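Insect group II chitinase (Ostrinia furnacalis, PDB 5Y2A) probably hydrolyses the beta-1,4 links of chitin, as a glycoside hydrolase family 18 chitinase catalytic domain from an insect. Local coordinates at residues G249-G257 / P265-G273; V291-R300 / A375-E383. All blocks are in the same frame, centred on the assembly; numbering follows the deposited sequence.

How the contacts relate
Contact 1 (249-257 with 265-273) is a hairpin in which the end of the long barrel strand 241-254 is met by the chain that follows it. Contact 2 (291-300 with 375-383) lies later and pins the C-terminal tail to the end of helix 284-292 and to strand 297-299. Segments 265-273 and 291-300 fall between strand 241-254 and the last barrel strand, 339-343, consistent with the alpha/beta insertion found in many family 18 chitinases. The centres of contacts 1 and 2 are about 20 Å apart and the nearest atoms of contacts 1 and 2 about 6 Å apart; strands 309-312 and 315-318 link them. The glycan-contacting residues Y212, N225 and N229 belong to neither.

Contact 1 of 2, residues G249-G257 / P265-G273; sequences GQSFSVVEG and PTYAGGEAG
S253 meets Y267 through its CB, which sits over one face of the phenol ring, 3.8 Å from the ring centroid and displaced toward CZ, in a CH-pi contact. From there OG, on the far side of CB from the carbonyl carbon (chi1 -61°), turns to G269: S253 OG donates to G269 O at 2.8 Å, from above the carbonyl plane. The same hydroxyl accepts from a water that also donates to Y267 OH, and Q315 is a further partner; the phenol itself is bonded to D314. Backbone bonds frame this side chain: S253 N gives a nearly straight bond to A268 O (2.9 Å), and Y267 N returns one to S253 O (3.0 Å). V255 N closes on P265 O at 2.9 Å. At the ring's edge lies V254 O, 3.3 Å from Y267 CE2. T266 CG2 packs on F252 CB at 3.6 Å, while the F252 ring stands nearly perpendicular to that of W316. In this beta hairpin of strand 241-254, a barrel strand prolonged, with strand 266-269, S253 thus adds a ring face, a carbonyl and a water to the main-chain bonds, which is likely to fix the corner at Y267 and A268.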
loop_
_atom_site.group_PDB
_atom_site.type_symbol
_atom_site.label_atom_id
_atom_site.label_comp_id
_atom_site.label_asym_id
_atom_site.label_seq_id
_atom_site.Cartn_x
_atom_site.Cartn_y
_atom_site.Cartn_z
ATOM N N GLY A 249 13.269 -8.452 -4.205
ATOM C CA GLY A 249 13.070 -9.492 -3.217
ATOM C C GLY A 249 11.784 -9.289 -2.441
ATOM O O GLY A 249 11.282 -8.172 -2.326
ATOM N N GLN A 250 11.240 -10.391 -1.933
ATOM C CA GLN A 250 10.152 -10.344 -0.968
ATOM C C GLN A 250 10.753 -10.399 0.427
ATOM O O GLN A 250 11.526 -11.312 0.735
ATOM C CB GLN A 250 9.184 -11.512 -1.177
ATOM C CG GLN A 250 8.358 -11.416 -2.449
ATOM C CD GLN A 250 7.206 -10.439 -2.317
ATOM O OE1 GLN A 250 6.908 -9.951 -1.225
ATOM N NE2 GLN A 250 6.555 -10.137 -3.437
ATOM N N SER A 251 10.413 -9.420 1.263
ATOM C CA SER A 251 11.017 -9.279 2.577
ATOM C C SER A 251 10.018 -9.622 3.672
ATOM O O SER A 251 8.799 -9.492 3.500
ATOM C CB SER A 251 11.547 -7.863 2.799
ATOM O OG SER A 251 10.471 -6.973 3.006
ATOM N N PHE A 252 10.566 -10.058 4.804
ATOM C CA PHE A 252 9.792 -10.544 5.934
ATOM C C PHE A 252 10.420 -10.058 7.230
ATOM O O PHE A 252 11.632 -9.841 7.311
ATOM C CB PHE A 252 9.747 -12.081 6.016
ATOM C CG PHE A 252 9.273 -12.778 4.764
ATOM C CD1 PHE A 252 10.084 -12.867 3.642
ATOM C CD2 PHE A 252 8.048 -13.425 4.749
ATOM C CE1 PHE A 252 9.660 -13.542 2.513
ATOM C CE2 PHE A 252 7.619 -14.106 3.623
ATOM C CZ PHE A 252 8.423 -14.164 2.505
ATOM N N SER A 253 9.584 -9.923 8.256
ATOM C CA SER A 253 10.041 -9.795 9.638
ATOM C C SER A 253 9.711 -11.099 10.363
ATOM O O SER A 253 8.545 -11.502 10.401
ATOM C CB SER A 253 9.386 -8.595 10.321
ATOM O OG SER A 253 9.731 -7.379 9.657
ATOM N N VAL A 254 10.739 -11.759 10.931
ATOM C CA VAL A 254 10.616 -13.124 11.444
ATOM C C VAL A 254 10.285 -13.101 12.934
ATOM O O VAL A 254 10.845 -12.306 13.700
ATOM C CB VAL A 254 11.907 -13.924 11.177
ATOM C CG1 VAL A 254 11.764 -15.381 11.680
ATOM C CG2 VAL A 254 12.252 -13.920 9.680
ATOM N N VAL A 255 9.382 -13.995 13.349
ATOM C CA VAL A 255 9.024 -14.113 14.760
ATOM C C VAL A 255 10.274 -14.384 15.595
ATOM O O VAL A 255 11.145 -15.173 15.209
ATOM C CB VAL A 255 7.965 -15.213 14.941
ATOM C CG1 VAL A 255 7.788 -15.568 16.410
ATOM C CG2 VAL A 255 6.639 -14.782 14.323
ATOM N N GLU A 256 10.377 -13.705 16.737
ATOM C CA GLU A 256 11.519 -13.881 17.631
ATOM C C GLU A 256 11.756 -15.357 17.930
ATOM O O GLU A 256 10.815 -16.104 18.214
ATOM C CB GLU A 256 11.289 -13.137 18.945
ATOM C CG GLU A 256 12.521 -13.096 19.840
ATOM C CD GLU A 256 12.377 -12.107 20.976
ATOM O OE1 GLU A 256 11.827 -12.512 22.022
ATOM O OE2 GLU A 256 12.783 -10.936 20.829
ATOM N N GLY A 257 13.013 -15.777 17.830
ATOM C CA GLY A 257 13.392 -17.136 18.153
ATOM C C GLY A 257 13.076 -18.176 17.101
ATOM O O GLY A 257 13.320 -19.363 17.344
ATOM N N PRO A 265 8.239 -18.848 10.835
ATOM C CA PRO A 265 7.055 -17.984 10.942
ATOM C C PRO A 265 7.417 -16.505 10.968
ATOM O O PRO A 265 8.423 -16.096 11.551
ATOM C CB PRO A 265 6.416 -18.423 12.269
ATOM C CG PRO A 265 6.890 -19.821 12.452
ATOM C CD PRO A 265 8.293 -19.835 11.926
ATOM N N THR A 266 6.572 -15.701 10.330
ATOM C CA THR A 266 6.788 -14.268 10.223
ATOM C C THR A 266 5.555 -13.531 10.722
ATOM O O THR A 266 4.450 -14.077 10.757
ATOM C CB THR A 266 7.099 -13.854 8.779
ATOM O OG1 THR A 266 6.020 -14.252 7.931
ATOM C CG2 THR A 266 8.383 -14.528 8.307
ATOM N N TYR A 267 5.759 -12.272 11.109
ATOM C CA TYR A 267 4.685 -11.446 11.633
ATOM C C TYR A 267 4.400 -10.196 10.808
ATOM O O TYR A 267 3.402 -9.518 11.078
ATOM C CB TYR A 267 4.994 -11.035 13.083
ATOM C CG TYR A 267 6.207 -10.140 13.230
ATOM C CD1 TYR A 267 6.092 -8.759 13.134
ATOM C CD2 TYR A 267 7.466 -10.675 13.470
ATOM C CE1 TYR A 267 7.188 -7.939 13.263
ATOM C CE2 TYR A 267 8.578 -9.854 13.610
ATOM C CZ TYR A 267 8.430 -8.487 13.507
ATOM O OH TYR A 267 9.531 -7.659 13.637
ATOM N N ALA A 268 5.232 -9.874 9.821
ATOM C CA ALA A 268 5.028 -8.684 9.002
ATOM C C ALA A 268 5.930 -8.785 7.780
ATOM O O ALA A 268 6.795 -9.656 7.695
ATOM C CB ALA A 268 5.333 -7.406 9.787
ATOM N N GLY A 269 5.709 -7.890 6.828
ATOM C CA GLY A 269 6.710 -7.670 5.808
ATOM C C GLY A 269 7.961 -7.068 6.422
ATOM O O GLY A 269 7.973 -6.597 7.560
ATOM N N GLY A 270 9.046 -7.096 5.661
ATOM C CA GLY A 270 10.271 -6.465 6.114
ATOM C C GLY A 270 10.159 -4.950 6.173
ATOM O O GLY A 270 9.273 -4.344 5.576
ATOM N N GLU A 271 11.059 -4.336 6.948
ATOM C CA GLU A 271 11.234 -2.885 6.922
ATOM C C GLU A 271 11.385 -2.391 5.489
ATOM O O GLU A 271 12.040 -3.031 4.661
ATOM C CB GLU A 271 12.481 -2.487 7.726
ATOM C CG GLU A 271 12.414 -2.694 9.233
ATOM C CD GLU A 271 11.480 -1.702 9.914
ATOM O OE1 GLU A 271 11.519 -0.510 9.545
ATOM O OE2 GLU A 271 10.717 -2.105 10.809
ATOM N N ALA A 272 10.773 -1.244 5.198
ATOM C CA ALA A 272 10.811 -0.699 3.846
ATOM C C ALA A 272 12.216 -0.229 3.485
ATOM O O ALA A 272 12.979 0.227 4.337
ATOM C CB ALA A 272 9.834 0.467 3.711
ATOM N N GLY A 273 12.554 -0.339 2.196
ATOM C CA GLY A 273 13.793 0.228 1.712
ATOM C C GLY A 273 13.710 1.737 1.533
ATOM O O GLY A 273 12.629 2.311 1.375
HETATM O O HOH W 1 10.824 -4.406 2.559
HETATM O O HOH W 2 9.366 -5.278 11.543
#

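Contact 2 of 2, residues V291-R300 / A375-E383; sequences VKVKGWKVHR and APPPCILHE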
loop_
_atom_site.group_PDB
_atom_site.type_symbol
_atom_site.label_atom_id
_atom_site.label_comp_id
_atom_site.label_asym_id
_atom_site.label_seq_id
_atom_site.Cartn_x
_atom_site.Cartn_y
_atom_site.Cartn_z
ATOM N N VAL A 291 23.707 -6.208 1.960
ATOM C CA VAL A 291 24.797 -7.178 2.032
ATOM C C VAL A 291 26.146 -6.471 2.094
ATOM O O VAL A 291 26.996 -6.799 2.930
ATOM C CB VAL A 291 24.731 -8.155 0.846
ATOM C CG1 VAL A 291 25.984 -9.033 0.807
ATOM C CG2 VAL A 291 23.492 -9.020 0.947
ATOM N N LYS A 292 26.355 -5.480 1.222
ATOM C CA LYS A 292 27.677 -4.871 1.076
ATOM C C LYS A 292 28.011 -3.942 2.236
ATOM O O LYS A 292 29.151 -3.924 2.711
ATOM C CB LYS A 292 27.766 -4.099 -0.241
ATOM C CG LYS A 292 27.575 -4.921 -1.508
ATOM C CD LYS A 292 28.757 -5.818 -1.817
ATOM C CE LYS A 292 28.652 -6.341 -3.241
ATOM N NZ LYS A 292 29.603 -7.451 -3.511
ATOM N N VAL A 293 27.041 -3.146 2.683
ATOM C CA VAL A 293 27.292 -2.087 3.639
ATOM C C VAL A 293 26.734 -2.397 5.024
ATOM O O VAL A 293 27.343 -2.002 6.023
ATOM C CB VAL A 293 26.729 -0.747 3.110
ATOM C CG1 VAL A 293 26.978 0.378 4.094
ATOM C CG2 VAL A 293 27.348 -0.414 1.761
ATOM N N LYS A 294 25.602 -3.092 5.117
ATOM C CA LYS A 294 24.952 -3.335 6.397
ATOM C C LYS A 294 25.235 -4.718 6.959
ATOM O O LYS A 294 24.681 -5.066 8.005
ATOM C CB LYS A 294 23.437 -3.130 6.278
ATOM C CG LYS A 294 23.016 -1.794 5.673
ATOM C CD LYS A 294 23.364 -0.640 6.602
ATOM C CE LYS A 294 23.184 0.704 5.920
ATOM N NZ LYS A 294 23.004 1.808 6.909
ATOM N N GLY A 295 26.066 -5.517 6.292
ATOM C CA GLY A 295 26.477 -6.787 6.853
ATOM C C GLY A 295 25.433 -7.879 6.861
ATOM O O GLY A 295 25.550 -8.818 7.653
ATOM N N TRP A 296 24.407 -7.792 6.016
ATOM C CA TRP A 296 23.431 -8.869 5.952
ATOM C C TRP A 296 24.082 -10.145 5.434
ATOM O O TRP A 296 24.955 -10.115 4.563
ATOM C CB TRP A 296 22.250 -8.492 5.052
ATOM C CG TRP A 296 21.343 -7.457 5.631
ATOM C CD1 TRP A 296 21.705 -6.363 6.361
ATOM C CD2 TRP A 296 19.914 -7.405 5.511
ATOM N NE1 TRP A 296 20.590 -5.638 6.712
ATOM C CE2 TRP A 296 19.479 -6.250 6.195
ATOM C CE3 TRP A 296 18.964 -8.219 4.885
ATOM C CZ2 TRP A 296 18.131 -5.891 6.282
ATOM C CZ3 TRP A 296 17.620 -7.861 4.971
ATOM C CH2 TRP A 296 17.221 -6.702 5.666
ATOM N N LYS A 297 23.619 -11.279 5.951
ATOM C CA LYS A 297 24.209 -12.575 5.640
ATOM C C LYS A 297 23.448 -13.229 4.496
ATOM O O LYS A 297 22.216 -13.279 4.513
ATOM C CB LYS A 297 24.189 -13.491 6.864
ATOM C CG LYS A 297 24.940 -12.940 8.059
ATOM C CD LYS A 297 26.365 -12.582 7.683
ATOM C CE LYS A 297 27.207 -12.296 8.914
ATOM N NZ LYS A 297 27.223 -10.847 9.246
ATOM N N VAL A 298 24.186 -13.755 3.523
ATOM C CA VAL A 298 23.608 -14.397 2.350
ATOM C C VAL A 298 23.543 -15.896 2.593
ATOM O O VAL A 298 24.542 -16.516 2.977
ATOM C CB VAL A 298 24.426 -14.078 1.087
ATOM C CG1 VAL A 298 23.841 -14.797 -0.121
ATOM C CG2 VAL A 298 24.461 -12.577 0.858
ATOM N N HIS A 299 22.372 -16.481 2.368
ATOM C CA HIS A 299 22.158 -17.912 2.523
ATOM C C HIS A 299 21.833 -18.514 1.166
ATOM O O HIS A 299 20.918 -18.048 0.481
ATOM C CB HIS A 299 21.026 -18.206 3.507
ATOM C CG HIS A 299 21.165 -17.495 4.816
ATOM N ND1 HIS A 299 21.522 -18.144 5.979
ATOM C CD2 HIS A 299 20.996 -16.194 5.149
ATOM C CE1 HIS A 299 21.571 -17.272 6.970
ATOM N NE2 HIS A 299 21.257 -16.081 6.493
ATOM N N ARG A 300 22.573 -19.551 0.786
ATOM C CA ARG A 300 22.393 -20.185 -0.510
ATOM C C ARG A 300 21.949 -21.637 -0.375
ATOM O O ARG A 300 22.176 -22.298 0.645
ATOM C CB ARG A 300 23.677 -20.129 -1.343
ATOM C CG ARG A 300 24.108 -18.726 -1.703
ATOM C CD ARG A 300 25.283 -18.755 -2.665
ATOM N NE ARG A 300 25.629 -17.417 -3.122
ATOM C CZ ARG A 300 25.096 -16.812 -4.180
ATOM N NH1 ARG A 300 24.186 -17.433 -4.907
ATOM N NH2 ARG A 300 25.479 -15.588 -4.510
ATOM N N ALA A 375 30.042 -10.337 -21.569
ATOM C CA ALA A 375 29.708 -9.827 -20.248
ATOM C C ALA A 375 30.736 -10.324 -19.245
ATOM O O ALA A 375 31.381 -11.357 -19.469
ATOM C CB ALA A 375 28.301 -10.268 -19.823
ATOM N N PRO A 376 30.902 -9.622 -18.127
ATOM C CA PRO A 376 31.693 -10.163 -17.013
ATOM C C PRO A 376 30.988 -11.346 -16.375
ATOM O O PRO A 376 29.787 -11.558 -16.607
ATOM C CB PRO A 376 31.781 -8.974 -16.042
ATOM C CG PRO A 376 30.557 -8.170 -16.333
ATOM C CD PRO A 376 30.362 -8.285 -17.821
ATOM N N PRO A 377 31.685 -12.138 -15.562
ATOM C CA PRO A 377 31.037 -13.276 -14.900
ATOM C C PRO A 377 30.015 -12.799 -13.886
ATOM O O PRO A 377 29.990 -11.609 -13.531
ATOM C CB PRO A 377 32.210 -13.994 -14.210
ATOM C CG PRO A 377 33.199 -12.909 -13.958
ATOM C CD PRO A 377 33.095 -11.998 -15.151
ATOM N N PRO A 378 29.145 -13.689 -13.403
ATOM C CA PRO A 378 28.203 -13.289 -12.356
ATOM C C PRO A 378 28.970 -12.852 -11.125
ATOM O O PRO A 378 29.994 -13.439 -10.770
ATOM C CB PRO A 378 27.398 -14.570 -12.094
ATOM C CG PRO A 378 27.536 -15.352 -13.375
ATOM C CD PRO A 378 28.978 -15.111 -13.743
ATOM N N CYS A 379 28.471 -11.808 -10.474
ATOM C CA CYS A 379 29.129 -11.288 -9.289
ATOM C C CYS A 379 28.605 -11.982 -8.041
ATOM O O CYS A 379 27.428 -12.340 -7.948
ATOM C CB CYS A 379 28.932 -9.781 -9.168
ATOM S SG CYS A 379 29.616 -8.878 -10.558
ATOM N N ILE A 380 29.501 -12.170 -7.082
ATOM C CA ILE A 380 29.195 -12.864 -5.849
ATOM C C ILE A 380 28.907 -11.802 -4.793
ATOM O O ILE A 380 29.782 -11.016 -4.426
ATOM C CB ILE A 380 30.340 -13.793 -5.445
ATOM C CG1 ILE A 380 30.614 -14.782 -6.589
ATOM C CG2 ILE A 380 30.011 -14.543 -4.173
ATOM C CD1 ILE A 380 31.977 -14.640 -7.245
ATOM N N LEU A 381 27.650 -11.761 -4.351
ATOM C CA LEU A 381 27.192 -10.744 -3.416
ATOM C C LEU A 381 28.037 -10.709 -2.142
ATOM O O LEU A 381 28.446 -9.638 -1.673
ATOM C CB LEU A 381 25.739 -11.017 -3.067
ATOM C CG LEU A 381 24.697 -10.341 -3.929
ATOM C CD1 LEU A 381 23.375 -10.461 -3.211
ATOM C CD2 LEU A 381 25.111 -8.909 -4.088
ATOM N N HIS A 382 28.287 -11.840 -1.628
ATOM C CA HIS A 382 28.970 -12.087 -0.421
ATOM C C HIS A 382 30.394 -11.553 -0.453
ATOM O O HIS A 382 30.888 -11.190 0.549
ATOM C CB HIS A 382 28.906 -13.599 -0.044
ATOM C CG HIS A 382 27.958 -14.450 -0.856
ATOM N ND1 HIS A 382 27.640 -15.717 -0.463
ATOM C CD2 HIS A 382 27.340 -14.273 -2.043
ATOM C CE1 HIS A 382 26.843 -16.272 -1.336
ATOM N NE2 HIS A 382 26.642 -15.408 -2.312
ATOM N N GLU A 383 31.015 -11.512 -1.609
ATOM C CA GLU A 383 32.389 -11.090 -1.798
ATOM C C GLU A 383 32.487 -9.584 -1.558
ATOM O O GLU A 383 31.750 -8.810 -2.174
ATOM C CB GLU A 383 32.856 -11.429 -3.216
ATOM C CG GLU A 383 33.774 -12.638 -3.321
ATOM C CD GLU A 383 34.176 -12.914 -4.753
ATOM O OE1 GLU A 383 34.235 -11.950 -5.543
ATOM O OE2 GLU A 383 34.437 -14.086 -5.090
HETATM O O HOH W 3 25.655 -13.332 -6.081
#
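The H382 imidazole carries V298 on one face, with V298 CG1 3.7 Å from the ring centroid in a CH-pi contact, and meets R300 at its edge. Guanidinium and imidazole are nearly coplanar, 7° apart, but they are modelled too close together, so the placing of the ring is less sure and any bond between them doubtful. The salt bridge from R300 NH2 to D321 is firmer. At the guanidinium's edge a water accepts weakly from R300 NH2; it also accepts from L381 N and donates to C379 O. V291 CG1 lies 3.5 Å from L381 O, and V291 CG1 and V298 CG2 each approach L381 CB at 4.4 Å. K292, bent at chi2 (-73°), brings its ammonium to two carbonyls of the I380-E383 beta turn: K292 NZ donates to L381 O (3.1 Å), from above the carbonyl plane, and to E383 O (2.9 Å), almost in line with its C=O. A methionine in place of K292 would probably leave both carbonyls without this donor and the last residue freer to move. The C-terminal tail, tied by the C357-C379 disulfide, is thus held by a lysine gripping main-chain oxygens and by the two valines against L381, rather than by strand pairing.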